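Local coordinates for hypothetical protein (Staphylococcus aureus subsp. aureus, PDB 1QYI) that is of unknown function but contains a HAD-hydrolase-like region and may be a phosphohydrolase, at residues Leu96-Asp99 against Glu100-Ala103; Glu109-Glu112 against Leu113-Gln116; Asn117-Thr120 against Asn121-Asp124. All coordinates share one frame; numbering follows the deposited sequence.

Contact 1 of 3, residues Leu96-Asp99 against Glu100-Ala103; sequences LSHD and EIEA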
loop_
_atom_site.group_PDB
_atom_site.type_symbol
_atom_site.label_atom_id
_atom_site.label_comp_id
_atom_site.label_asym_id
_atom_site.label_seq_id
_atom_site.Cartn_x
_atom_site.Cartn_y
_atom_site.Cartn_z
ATOM N N LEU A 96 -2.168 -33.634 -5.696
ATOM C CA LEU A 96 -3.436 -34.356 -5.823
ATOM C C LEU A 96 -3.519 -34.978 -7.214
ATOM O O LEU A 96 -2.705 -34.666 -8.089
ATOM C CB LEU A 96 -4.627 -33.412 -5.627
ATOM C CG LEU A 96 -4.719 -32.552 -4.365
ATOM C CD1 LEU A 96 -6.031 -31.778 -4.398
ATOM C CD2 LEU A 96 -4.631 -33.412 -3.122
ATOM N N SER A 97 -4.501 -35.853 -7.415
ATOM C CA SER A 97 -4.691 -36.510 -8.709
ATOM C C SER A 97 -5.247 -35.490 -9.694
ATOM O O SER A 97 -5.825 -34.483 -9.290
ATOM C CB SER A 97 -5.679 -37.671 -8.592
ATOM O OG SER A 97 -7.014 -37.207 -8.515
ATOM N N HIS A 98 -5.083 -35.741 -10.986
ATOM C CA HIS A 98 -5.582 -34.795 -11.960
ATOM C C HIS A 98 -7.079 -34.585 -11.764
ATOM O O HIS A 98 -7.597 -33.483 -11.965
ATOM C CB HIS A 98 -5.312 -35.266 -13.383
ATOM C CG HIS A 98 -5.573 -34.208 -14.410
ATOM N ND1 HIS A 98 -4.892 -33.008 -14.427
ATOM C CD2 HIS A 98 -6.469 -34.148 -15.424
ATOM C CE1 HIS A 98 -5.358 -32.253 -15.409
ATOM N NE2 HIS A 98 -6.314 -32.921 -16.029
ATOM N N ASP A 99 -7.773 -35.641 -11.353
ATOM C CA ASP A 99 -9.214 -35.548 -11.129
ATOM C C ASP A 99 -9.555 -34.562 -10.015
ATOM O O ASP A 99 -10.447 -33.719 -10.162
ATOM C CB ASP A 99 -9.787 -36.929 -10.807
ATOM C CG ASP A 99 -10.113 -37.715 -12.051
ATOM O OD1 ASP A 99 -9.371 -37.576 -13.057
ATOM O OD2 ASP A 99 -11.103 -38.478 -12.022
ATOM N N GLU A 100 -8.838 -34.669 -8.903
ATOM C CA GLU A 100 -9.067 -33.789 -7.772
ATOM C C GLU A 100 -8.778 -32.342 -8.177
ATOM O O GLU A 100 -9.451 -31.413 -7.731
ATOM C CB GLU A 100 -8.182 -34.233 -6.606
ATOM C CG GLU A 100 -8.379 -35.702 -6.273
ATOM C CD GLU A 100 -7.491 -36.200 -5.152
ATOM O OE1 GLU A 100 -6.255 -36.022 -5.226
ATOM O OE2 GLU A 100 -8.036 -36.791 -4.198
ATOM N N ILE A 101 -7.786 -32.168 -9.046
ATOM C CA ILE A 101 -7.408 -30.846 -9.522
ATOM C C ILE A 101 -8.546 -30.195 -10.301
ATOM O O ILE A 101 -9.011 -29.104 -9.957
ATOM C CB ILE A 101 -6.171 -30.919 -10.433
ATOM C CG1 ILE A 101 -4.970 -31.404 -9.622
ATOM C CG2 ILE A 101 -5.893 -29.557 -11.046
ATOM C CD1 ILE A 101 -3.680 -31.493 -10.413
ATOM N N GLU A 102 -8.987 -30.867 -11.356
ATOM C CA GLU A 102 -10.064 -30.351 -12.184
ATOM C C GLU A 102 -11.289 -30.008 -11.338
ATOM O O GLU A 102 -12.092 -29.146 -11.707
ATOM C CB GLU A 102 -10.437 -31.378 -13.243
ATOM C CG GLU A 102 -9.249 -31.889 -14.018
ATOM C CD GLU A 102 -9.557 -32.079 -15.484
ATOM O OE1 GLU A 102 -9.653 -31.059 -16.202
ATOM O OE2 GLU A 102 -9.718 -33.246 -15.910
ATOM N N ALA A 103 -11.424 -30.677 -10.198
ATOM C CA ALA A 103 -12.549 -30.425 -9.312
ATOM C C ALA A 103 -12.443 -29.021 -8.739
ATOM O O ALA A 103 -13.331 -28.192 -8.917
ATOM C CB ALA A 103 -12.573 -31.447 -8.187
#
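E100 runs extended alongside S97, its CG lying 3.0 Å from S97 OG and its carboxylate reaching the backbone N of that same serine. The pair is a capping box at the start of helix 98-106, with S97 as N-cap. S97 OG accepts from E100 N at 3.1 Å, and in return S97 N donates to E100 OE1 at 2.8 Å. This second bond is nearly straight at the hydrogen (166°) but uses the anti side of the carboxylate, with the donor somewhat out of its plane. A chi1 of 76° swings S97 OG between its own N and carbonyl carbon, where it can face the first turn. The two bonds occupy N-H groups at the helix entrance, and the carboxylate sits where the positive end of the helix dipole would probably favour its charged form.

L96 crosses the E100 chain at about a right angle, its CB 3.1 Å from E100 OE1 and its CD1 against E100 CB. L96 also touches I118, N121 and L122 of the 117-124 loop. Regular helical bonding then takes over: I101 N donates to S97 O, E102 N to H98 O and A103 N to D99 O.

On another side of the turn, H98 extends with CG anti to its backbone N (chi1 -169°). The bend of E102 at chi2 sends its CD and carboxylate toward the NE2 and CD2 side of the imidazole. E102 CG itself lies over one face, toward the rim, a CH-pi contact 4.0 Å from the H98 ring centroid.

Contact 2 of 3, residues Glu109-Glu112 against Leu113-Gln116; sequences EPVE and LKLQ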
loop_
_atom_site.group_PDB
_atom_site.type_symbol
_atom_site.label_atom_id
_atom_site.label_comp_id
_atom_site.label_asym_id
_atom_site.label_seq_id
_atom_site.Cartn_x
_atom_site.Cartn_y
_atom_site.Cartn_z
ATOM N N GLU A 109 -18.847 -24.357 -7.265
ATOM C CA GLU A 109 -18.810 -23.708 -5.960
ATOM C C GLU A 109 -17.681 -22.689 -5.884
ATOM O O GLU A 109 -16.674 -22.806 -6.579
ATOM C CB GLU A 109 -18.656 -24.738 -4.841
ATOM C CG GLU A 109 -19.852 -25.676 -4.675
ATOM C CD GLU A 109 -19.660 -26.669 -3.535
ATOM O OE1 GLU A 109 -18.690 -27.465 -3.588
ATOM O OE2 GLU A 109 -20.480 -26.655 -2.586
ATOM N N PRO A 110 -17.835 -21.667 -5.030
ATOM C CA PRO A 110 -16.809 -20.629 -4.884
ATOM C C PRO A 110 -15.468 -21.187 -4.397
ATOM O O PRO A 110 -15.436 -22.091 -3.558
ATOM C CB PRO A 110 -17.446 -19.657 -3.892
ATOM C CG PRO A 110 -18.294 -20.557 -3.049
ATOM C CD PRO A 110 -18.929 -21.468 -4.062
ATOM N N VAL A 111 -14.374 -20.652 -4.940
ATOM C CA VAL A 111 -13.021 -21.090 -4.585
ATOM C C VAL A 111 -12.772 -21.084 -3.092
ATOM O O VAL A 111 -12.021 -21.909 -2.571
ATOM C CB VAL A 111 -11.930 -20.214 -5.252
ATOM C CG1 VAL A 111 -11.752 -20.626 -6.703
ATOM C CG2 VAL A 111 -12.300 -18.738 -5.155
ATOM N N GLU A 112 -13.394 -20.144 -2.400
ATOM C CA GLU A 112 -13.234 -20.065 -0.964
ATOM C C GLU A 112 -13.649 -21.386 -0.319
ATOM O O GLU A 112 -12.965 -21.891 0.568
ATOM C CB GLU A 112 -14.065 -18.906 -0.425
ATOM C CG GLU A 112 -14.204 -18.889 1.076
ATOM C CD GLU A 112 -14.671 -17.547 1.583
ATOM O OE1 GLU A 112 -15.621 -16.988 0.993
ATOM O OE2 GLU A 112 -14.085 -17.059 2.571
ATOM N N LEU A 113 -14.759 -21.955 -0.774
ATOM C CA LEU A 113 -15.234 -23.217 -0.224
ATOM C C LEU A 113 -14.522 -24.403 -0.865
ATOM O O LEU A 113 -14.386 -25.452 -0.244
ATOM C CB LEU A 113 -16.745 -23.343 -0.426
ATOM C CG LEU A 113 -17.599 -22.239 0.220
ATOM C CD1 LEU A 113 -19.021 -22.359 -0.279
ATOM C CD2 LEU A 113 -17.551 -22.338 1.749
ATOM N N LYS A 114 -14.071 -24.241 -2.106
ATOM C CA LYS A 114 -13.367 -25.316 -2.791
ATOM C C LYS A 114 -11.972 -25.503 -2.197
ATOM O O LYS A 114 -11.358 -26.567 -2.338
ATOM C CB LYS A 114 -13.267 -25.038 -4.294
ATOM C CG LYS A 114 -14.623 -25.087 -5.004
ATOM C CD LYS A 114 -14.499 -25.114 -6.524
ATOM C CE LYS A 114 -13.805 -23.877 -7.078
ATOM N NZ LYS A 114 -13.694 -23.959 -8.568
ATOM N N LEU A 115 -11.470 -24.473 -1.525
ATOM C CA LEU A 115 -10.155 -24.566 -0.906
ATOM C C LEU A 115 -10.253 -25.518 0.285
ATOM O O LEU A 115 -9.311 -26.250 0.594
ATOM C CB LEU A 115 -9.672 -23.183 -0.441
ATOM C CG LEU A 115 -9.135 -22.204 -1.506
ATOM C CD1 LEU A 115 -8.921 -20.827 -0.893
ATOM C CD2 LEU A 115 -7.826 -22.732 -2.086
ATOM N N GLN A 116 -11.413 -25.524 0.935
ATOM C CA GLN A 116 -11.644 -26.375 2.100
ATOM C C GLN A 116 -11.701 -27.880 1.815
ATOM O O GLN A 116 -11.844 -28.689 2.737
ATOM C CB GLN A 116 -12.939 -25.949 2.774
ATOM C CG GLN A 116 -12.991 -24.465 3.056
ATOM C CD GLN A 116 -14.364 -24.006 3.493
ATOM O OE1 GLN A 116 -14.561 -22.845 3.845
ATOM N NE2 GLN A 116 -15.326 -24.916 3.462
#
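K114 runs back along the start of its own short helix and covers the turn from E109 to V111. Its CB lies near P110 O and V111 O. CG comes 3.4 Å from both P110 O and E109 O, and also meets E109 CB. CD continues past E109 O. A bend about the CG-CD bond (chi3 -61°) places CE, so that K114 CE comes 3.1 Å from E109 O; CE also packs on V111 CG1. The anti chi4 then carries NZ on beyond the segment, where the ammonium donates to the backbone oxygens of F104 and Q107.

P110 is the N-cap. Its O accepts from K114 N at 2.9 Å, and takes a weaker bond from L113 N. L115 N donates to V111 O at 2.8 Å. Across the surface, P110 CG meets L113 CD1 at 3.4 Å, the two side chains crossing at a slant.

Helix 111-115 is the next helix after 98-106, across a short link, and K114 NZ joins it to F104 near the end of that helix and to Q107 just after it. E112 and L115 pack on L176 of helix 172-195, E112 forms a salt bridge to R200, and V111 and L115 reach the loop residues L166 and L36.

Contact 3 of 3, residues Asn117-Thr120 against Asn121-Asp124; sequences NIST and NLAD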
loop_
_atom_site.group_PDB
_atom_site.type_symbol
_atom_site.label_atom_id
_atom_site.label_comp_id
_atom_site.label_asym_id
_atom_site.label_seq_id
_atom_site.Cartn_x
_atom_site.Cartn_y
_atom_site.Cartn_z
ATOM N N ASN A 117 -11.571 -28.254 0.548
ATOM C CA ASN A 117 -11.639 -29.653 0.166
ATOM C C ASN A 117 -10.366 -30.168 -0.494
ATOM O O ASN A 117 -10.416 -31.054 -1.349
ATOM C CB ASN A 117 -12.817 -29.869 -0.788
ATOM C CG ASN A 117 -14.134 -29.421 -0.192
ATOM O OD1 ASN A 117 -14.416 -29.682 0.983
ATOM N ND2 ASN A 117 -14.955 -28.760 -0.993
ATOM N N ILE A 118 -9.222 -29.634 -0.095
ATOM C CA ILE A 118 -7.967 -30.051 -0.697
ATOM C C ILE A 118 -7.075 -30.808 0.280
ATOM O O ILE A 118 -6.476 -31.820 -0.076
ATOM C CB ILE A 118 -7.202 -28.821 -1.242
ATOM C CG1 ILE A 118 -7.968 -28.208 -2.413
ATOM C CG2 ILE A 118 -5.820 -29.221 -1.678
ATOM C CD1 ILE A 118 -7.403 -26.893 -2.878
ATOM N N SER A 119 -7.003 -30.309 1.511
ATOM C CA SER A 119 -6.180 -30.901 2.558
ATOM C C SER A 119 -6.566 -32.350 2.882
ATOM O O SER A 119 -5.713 -33.160 3.255
ATOM C CB SER A 119 -6.282 -30.037 3.820
ATOM O OG SER A 119 -5.227 -30.314 4.732
ATOM N N THR A 120 -7.845 -32.678 2.736
ATOM C CA THR A 120 -8.319 -34.025 3.025
ATOM C C THR A 120 -7.850 -35.060 2.000
ATOM O O THR A 120 -7.855 -36.261 2.276
ATOM C CB THR A 120 -9.866 -34.067 3.088
ATOM O OG1 THR A 120 -10.420 -33.829 1.783
ATOM C CG2 THR A 120 -10.386 -32.998 4.056
ATOM N N ASN A 121 -7.432 -34.588 0.826
ATOM C CA ASN A 121 -6.980 -35.465 -0.253
ATOM C C ASN A 121 -5.462 -35.555 -0.381
ATOM O O ASN A 121 -4.944 -36.079 -1.374
ATOM C CB ASN A 121 -7.569 -34.995 -1.581
ATOM C CG ASN A 121 -9.072 -35.151 -1.633
ATOM O OD1 ASN A 121 -9.777 -34.302 -2.176
ATOM N ND2 ASN A 121 -9.571 -36.249 -1.078
ATOM N N LEU A 122 -4.761 -35.036 0.622
ATOM C CA LEU A 122 -3.303 -35.058 0.655
ATOM C C LEU A 122 -2.815 -36.391 1.191
ATOM O O LEU A 122 -3.012 -36.704 2.365
ATOM C CB LEU A 122 -2.773 -33.940 1.548
ATOM C CG LEU A 122 -2.824 -32.542 0.954
ATOM C CD1 LEU A 122 -2.422 -31.528 2.000
ATOM C CD2 LEU A 122 -1.901 -32.487 -0.247
ATOM N N ALA A 123 -2.168 -37.167 0.328
ATOM C CA ALA A 123 -1.654 -38.481 0.705
ATOM C C ALA A 123 -0.661 -38.386 1.854
ATOM O O ALA A 123 -0.838 -39.006 2.905
ATOM C CB ALA A 123 -0.986 -39.136 -0.502
ATOM N N ASP A 124 0.391 -37.606 1.637
ATOM C CA ASP A 124 1.421 -37.439 2.647
ATOM C C ASP A 124 1.303 -36.059 3.254
ATOM O O ASP A 124 0.505 -35.240 2.809
ATOM C CB ASP A 124 2.814 -37.591 2.026
ATOM C CG ASP A 124 2.863 -38.661 0.953
ATOM O OD1 ASP A 124 2.398 -39.795 1.209
ATOM O OD2 ASP A 124 3.370 -38.363 -0.146
#
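A short 3-10 turn in the loop between helices 111-115 and 134-137 brings S119 and T120 against N121 and L122. L122 bends back toward the turn: its CB lies 3.5 Å from S119 O, with CG only slightly farther from that oxygen, and L122 CD1 reaches on to S119 CA at 3.9 Å. S119 OG lies only at the margin of this packing, 4.1 Å from L122 CD1. The leucine is thus held beside the serine backbone more than against its hydroxyl.

T120 and N121 lie side by side and point the same way. T120 OG1 lies between its own backbone N and carbonyl carbon, chi1 68°, which keeps it close to the next residue; T120 OG1 is 3.2 Å from N121 N, but the angle is too poor for a hydrogen bond. N121 CB, for its part, packs against T120 C and I118 O.

The backbone shows the i to i+3 pattern of a 3-10 turn. N121 N donates to I118 O at 3.1 Å with an angle of 150° at the hydrogen, but the donor stands above the carbonyl plane, 56° out of it, instead of meeting a lone pair. The next bond in the series, from L122 N to S119 O, is weak at 3.4 Å. After L122 the chain leaves the turn without regular helix or strand.

I118 is the buried residue of the group. Its CB points away from N121-D124, and its side chain meets I92 and L93 of helix 77-93, F104 of helix 98-106, and the loop residue L36.

The three contacts follow one another along the chain, each closing before the next opens, and contact 3 begins where contact 2 ends. Contacts 1 and 3 lie closest, their centres about 11 Å apart: L96 CD2 comes 3.2 Å from N121 O, E100 OE2 packs on N121 CB, and L96 CD1 meets I118 CG2 at 3.7 Å. The centre of contact 2 stands about 14 Å from either of the others; it touches contact 1 through A103 O and K114 CD, but contact 3 only by chain continuity. All three lie in a helical part of the chain, away from its parallel sheet, their centres about 27 to 36 Å from the centre of the chain.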